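Local coordinates for glutamyl-tRNA synthetase (Methanothermobacter thermautotrophicus, PDB 3AII), which probably attaches glutamate to tRNA by first activating the amino acid with ATP and then transferring it to the acceptor end, at residues A[440-449]-A[491-499]. Residues are numbered along the deposited sequence; the frame is centred on the assembly and turned at random.
Sequences LELRGEVYLP and IHWVPAESA
With CG set between its backbone N and carbonyl carbon (chi1 62°), W493 swings its indole across to the side chains of L440, L442 and V446, while the chain bend of E497 (chi2 85°) turns its carboxylate back toward the turn at R443-G444. L440 CD1 lies over one face of the indole, toward its rim, and L440 CB approaches W493 CH2 at 3.8 Å; V446 CG1 meets W493 CE3 obliquely, and L448 CD2 packs on W493 CB. F405 meets the same indole and I461 O accepts a hydrogen bond from its NE1, which together with L440, L442 and V446 limits how the ring can turn. An alanine in place of W493 would probably open a gap between L440, L442 and V446 and leave I461 O without its indole N-H. Between the strands, Y447 and V494 form an antiparallel hydrogen-bonded pair: Y447 N reaches V494 O at 2.8 Å in a nearly straight bond, and V494 N returns to Y447 O. A496 N donates to E445 O at 3.0 Å, carrying the pairing past P495. Further along, P449 CG sits over the face of the H492 ring, 3.8 Å from its centroid, a CH-pi contact, and H492 ND1 is hydrogen-bonded to R533 NH2. At the other end E497 works through water: its OE1 accepts hydrogen bonds from two waters, one also donating to E441 O, the other also bound to R443 N and E445 O. Strand 445-449 thus lies between 410-416 and 489-495, an antiparallel pairing of neighbouring strands with a buried tryptophan packed against it, as in the beta-barrel anticodon-binding region of class I glutamyl- and glutaminyl-tRNA synthetases.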
loop_
_atom_site.group_PDB
_atom_site.type_symbol
_atom_site.label_atom_id
_atom_site.label_comp_id
_atom_site.label_asym_id
_atom_site.label_seq_id
_atom_site.Cartn_x
_atom_site.Cartn_y
_atom_site.Cartn_z
ATOM N N LEU A 440 13.389 -37.377 3.291
ATOM C CA LEU A 440 12.934 -37.414 4.675
ATOM C C LEU A 440 13.091 -38.825 5.192
ATOM O O LEU A 440 12.601 -39.774 4.579
ATOM C CB LEU A 440 11.466 -37.023 4.755
ATOM C CG LEU A 440 11.137 -35.614 4.259
ATOM C CD1 LEU A 440 9.685 -35.270 4.491
ATOM C CD2 LEU A 440 12.015 -34.619 4.969
ATOM N N GLU A 441 13.776 -38.960 6.318
ATOM C CA GLU A 441 14.051 -40.267 6.875
ATOM C C GLU A 441 13.094 -40.564 8.032
ATOM O O GLU A 441 13.236 -40.016 9.127
ATOM C CB GLU A 441 15.500 -40.345 7.356
ATOM C CG GLU A 441 16.543 -40.029 6.292
ATOM C CD GLU A 441 16.857 -41.203 5.383
ATOM O OE1 GLU A 441 16.191 -42.270 5.500
ATOM O OE2 GLU A 441 17.788 -41.056 4.552
ATOM N N LEU A 442 12.118 -41.426 7.783
ATOM C CA LEU A 442 11.194 -41.842 8.828
ATOM C C LEU A 442 11.811 -43.030 9.572
ATOM O O LEU A 442 12.038 -44.088 8.980
ATOM C CB LEU A 442 9.858 -42.239 8.193
ATOM C CG LEU A 442 8.899 -42.951 9.145
ATOM C CD1 LEU A 442 8.465 -41.991 10.234
ATOM C CD2 LEU A 442 7.698 -43.517 8.388
ATOM N N ARG A 443 12.108 -42.849 10.857
ATOM C CA ARG A 443 12.848 -43.870 11.616
ATOM C C ARG A 443 12.055 -44.396 12.797
ATOM O O ARG A 443 12.150 -45.581 13.142
ATOM C CB ARG A 443 14.183 -43.320 12.133
ATOM C CG ARG A 443 15.271 -43.187 11.090
ATOM C CD ARG A 443 16.550 -42.636 11.708
ATOM N NE ARG A 443 17.129 -43.549 12.693
ATOM C CZ ARG A 443 18.209 -43.277 13.418
ATOM N NH1 ARG A 443 18.832 -42.114 13.275
ATOM N NH2 ARG A 443 18.668 -44.169 14.290
ATOM N N GLY A 444 11.307 -43.511 13.449
ATOM C CA GLY A 444 10.464 -43.917 14.562
ATOM C C GLY A 444 9.460 -42.861 14.985
ATOM O O GLY A 444 8.258 -43.103 14.966
ATOM N N GLU A 445 9.948 -41.684 15.363
ATOM C CA GLU A 445 9.067 -40.621 15.842
ATOM C C GLU A 445 8.872 -39.544 14.783
ATOM O O GLU A 445 9.777 -39.261 13.995
ATOM C CB GLU A 445 9.635 -39.972 17.107
ATOM C CG GLU A 445 9.515 -40.841 18.360
ATOM C CD GLU A 445 10.147 -40.181 19.567
ATOM O OE1 GLU A 445 11.284 -39.679 19.440
ATOM O OE2 GLU A 445 9.508 -40.168 20.640
ATOM N N VAL A 446 7.688 -38.947 14.775
ATOM C CA VAL A 446 7.407 -37.824 13.880
ATOM C C VAL A 446 6.692 -36.720 14.627
ATOM O O VAL A 446 6.096 -36.947 15.687
ATOM C CB VAL A 446 6.514 -38.232 12.686
ATOM C CG1 VAL A 446 7.169 -39.306 11.863
ATOM C CG2 VAL A 446 5.111 -38.697 13.169
ATOM N N TYR A 447 6.752 -35.516 14.071
ATOM C CA TYR A 447 5.879 -34.443 14.516
ATOM C C TYR A 447 4.720 -34.306 13.541
ATOM O O TYR A 447 4.931 -34.228 12.324
ATOM C CB TYR A 447 6.649 -33.122 14.572
ATOM C CG TYR A 447 7.674 -33.038 15.682
ATOM C CD1 TYR A 447 9.025 -33.200 15.412
ATOM C CD2 TYR A 447 7.291 -32.747 16.990
ATOM C CE1 TYR A 447 9.975 -33.103 16.418
ATOM C CE2 TYR A 447 8.233 -32.650 18.006
ATOM C CZ TYR A 447 9.572 -32.820 17.709
ATOM O OH TYR A 447 10.520 -32.714 18.705
ATOM N N LEU A 448 3.493 -34.301 14.058
ATOM C CA LEU A 448 2.322 -34.014 13.234
ATOM C C LEU A 448 1.694 -32.699 13.658
ATOM O O LEU A 448 1.721 -32.349 14.838
ATOM C CB LEU A 448 1.255 -35.102 13.373
ATOM C CG LEU A 448 1.616 -36.530 13.000
ATOM C CD1 LEU A 448 0.372 -37.429 13.101
ATOM C CD2 LEU A 448 2.176 -36.573 11.607
ATOM N N PRO A 449 1.115 -31.968 12.701
ATOM C CA PRO A 449 0.417 -30.729 13.064
ATOM C C PRO A 449 -0.741 -31.048 13.988
ATOM O O PRO A 449 -1.569 -31.893 13.659
ATOM C CB PRO A 449 -0.094 -30.193 11.721
ATOM C CG PRO A 449 -0.075 -31.372 10.789
ATOM C CD PRO A 449 1.028 -32.272 11.262
ATOM N N ILE A 491 -1.684 -36.125 5.511
ATOM C CA ILE A 491 -1.195 -35.204 6.520
ATOM C C ILE A 491 0.294 -34.965 6.307
ATOM O O ILE A 491 1.050 -35.893 5.990
ATOM C CB ILE A 491 -1.495 -35.692 7.976
ATOM C CG1 ILE A 491 -1.300 -34.543 8.980
ATOM C CG2 ILE A 491 -0.636 -36.883 8.347
ATOM C CD1 ILE A 491 -1.859 -34.842 10.374
ATOM N N HIS A 492 0.720 -33.714 6.468
ATOM C CA HIS A 492 2.152 -33.435 6.403
ATOM C C HIS A 492 2.770 -33.786 7.747
ATOM O O HIS A 492 2.052 -34.004 8.734
ATOM C CB HIS A 492 2.454 -31.991 5.958
ATOM C CG HIS A 492 1.833 -30.931 6.815
ATOM N ND1 HIS A 492 0.476 -30.707 6.858
ATOM C CD2 HIS A 492 2.395 -29.994 7.620
ATOM C CE1 HIS A 492 0.222 -29.695 7.673
ATOM N NE2 HIS A 492 1.371 -29.246 8.148
ATOM N N TRP A 493 4.091 -33.873 7.779
ATOM C CA TRP A 493 4.790 -34.473 8.914
ATOM C C TRP A 493 6.274 -34.130 8.860
ATOM O O TRP A 493 6.808 -33.786 7.800
ATOM C CB TRP A 493 4.582 -36.002 8.920
ATOM C CG TRP A 493 5.145 -36.649 7.684
ATOM C CD1 TRP A 493 4.585 -36.669 6.431
ATOM C CD2 TRP A 493 6.403 -37.312 7.574
ATOM N NE1 TRP A 493 5.421 -37.344 5.555
ATOM C CE2 TRP A 493 6.542 -37.737 6.235
ATOM C CE3 TRP A 493 7.423 -37.607 8.483
ATOM C CZ2 TRP A 493 7.678 -38.428 5.784
ATOM C CZ3 TRP A 493 8.539 -38.300 8.035
ATOM C CH2 TRP A 493 8.651 -38.705 6.697
ATOM N N VAL A 494 6.932 -34.196 10.012
ATOM C CA VAL A 494 8.359 -33.917 10.112
ATOM C C VAL A 494 9.061 -35.009 10.928
ATOM O O VAL A 494 8.642 -35.313 12.044
ATOM C CB VAL A 494 8.603 -32.556 10.794
ATOM C CG1 VAL A 494 10.098 -32.254 10.835
ATOM C CG2 VAL A 494 7.842 -31.427 10.058
ATOM N N PRO A 495 10.128 -35.613 10.374
ATOM C CA PRO A 495 10.909 -36.598 11.133
ATOM C C PRO A 495 11.409 -35.974 12.432
ATOM O O PRO A 495 11.936 -34.863 12.412
ATOM C CB PRO A 495 12.099 -36.899 10.212
ATOM C CG PRO A 495 11.647 -36.536 8.836
ATOM C CD PRO A 495 10.621 -35.431 8.994
ATOM N N ALA A 496 11.263 -36.670 13.551
ATOM C CA ALA A 496 11.578 -36.047 14.836
ATOM C C ALA A 496 13.066 -35.733 14.996
ATOM O O ALA A 496 13.434 -34.713 15.594
ATOM C CB ALA A 496 11.095 -36.915 15.977
ATOM N N GLU A 497 13.917 -36.604 14.465
ATOM C CA GLU A 497 15.350 -36.527 14.737
ATOM C C GLU A 497 15.990 -35.249 14.210
ATOM O O GLU A 497 16.931 -34.717 14.806
ATOM C CB GLU A 497 16.078 -37.744 14.157
ATOM C CG GLU A 497 15.829 -39.040 14.921
ATOM C CD GLU A 497 14.567 -39.783 14.491
ATOM O OE1 GLU A 497 13.807 -39.285 13.630
ATOM O OE2 GLU A 497 14.341 -40.887 15.025
ATOM N N SER A 498 15.479 -34.755 13.091
ATOM C CA SER A 498 16.141 -33.661 12.384
ATOM C C SER A 498 15.303 -32.387 12.264
ATOM O O SER A 498 15.701 -31.450 11.581
ATOM C CB SER A 498 16.550 -34.136 10.998
ATOM O OG SER A 498 15.413 -34.603 10.287
ATOM N N ALA A 499 14.171 -32.361 12.956
ATOM C CA ALA A 499 13.236 -31.248 12.924
ATOM C C ALA A 499 13.875 -29.961 13.433
ATOM O O ALA A 499 14.683 -29.990 14.374
ATOM C CB ALA A 499 12.020 -31.594 13.769
HETATM O O HOH W 1 14.948 -39.308 10.950
HETATM O O HOH W 2 11.708 -40.659 12.703
HETATM O O HOH W 3 12.514 -41.839 16.402
HETATM O O HOH W 4 12.704 -33.839 18.144
#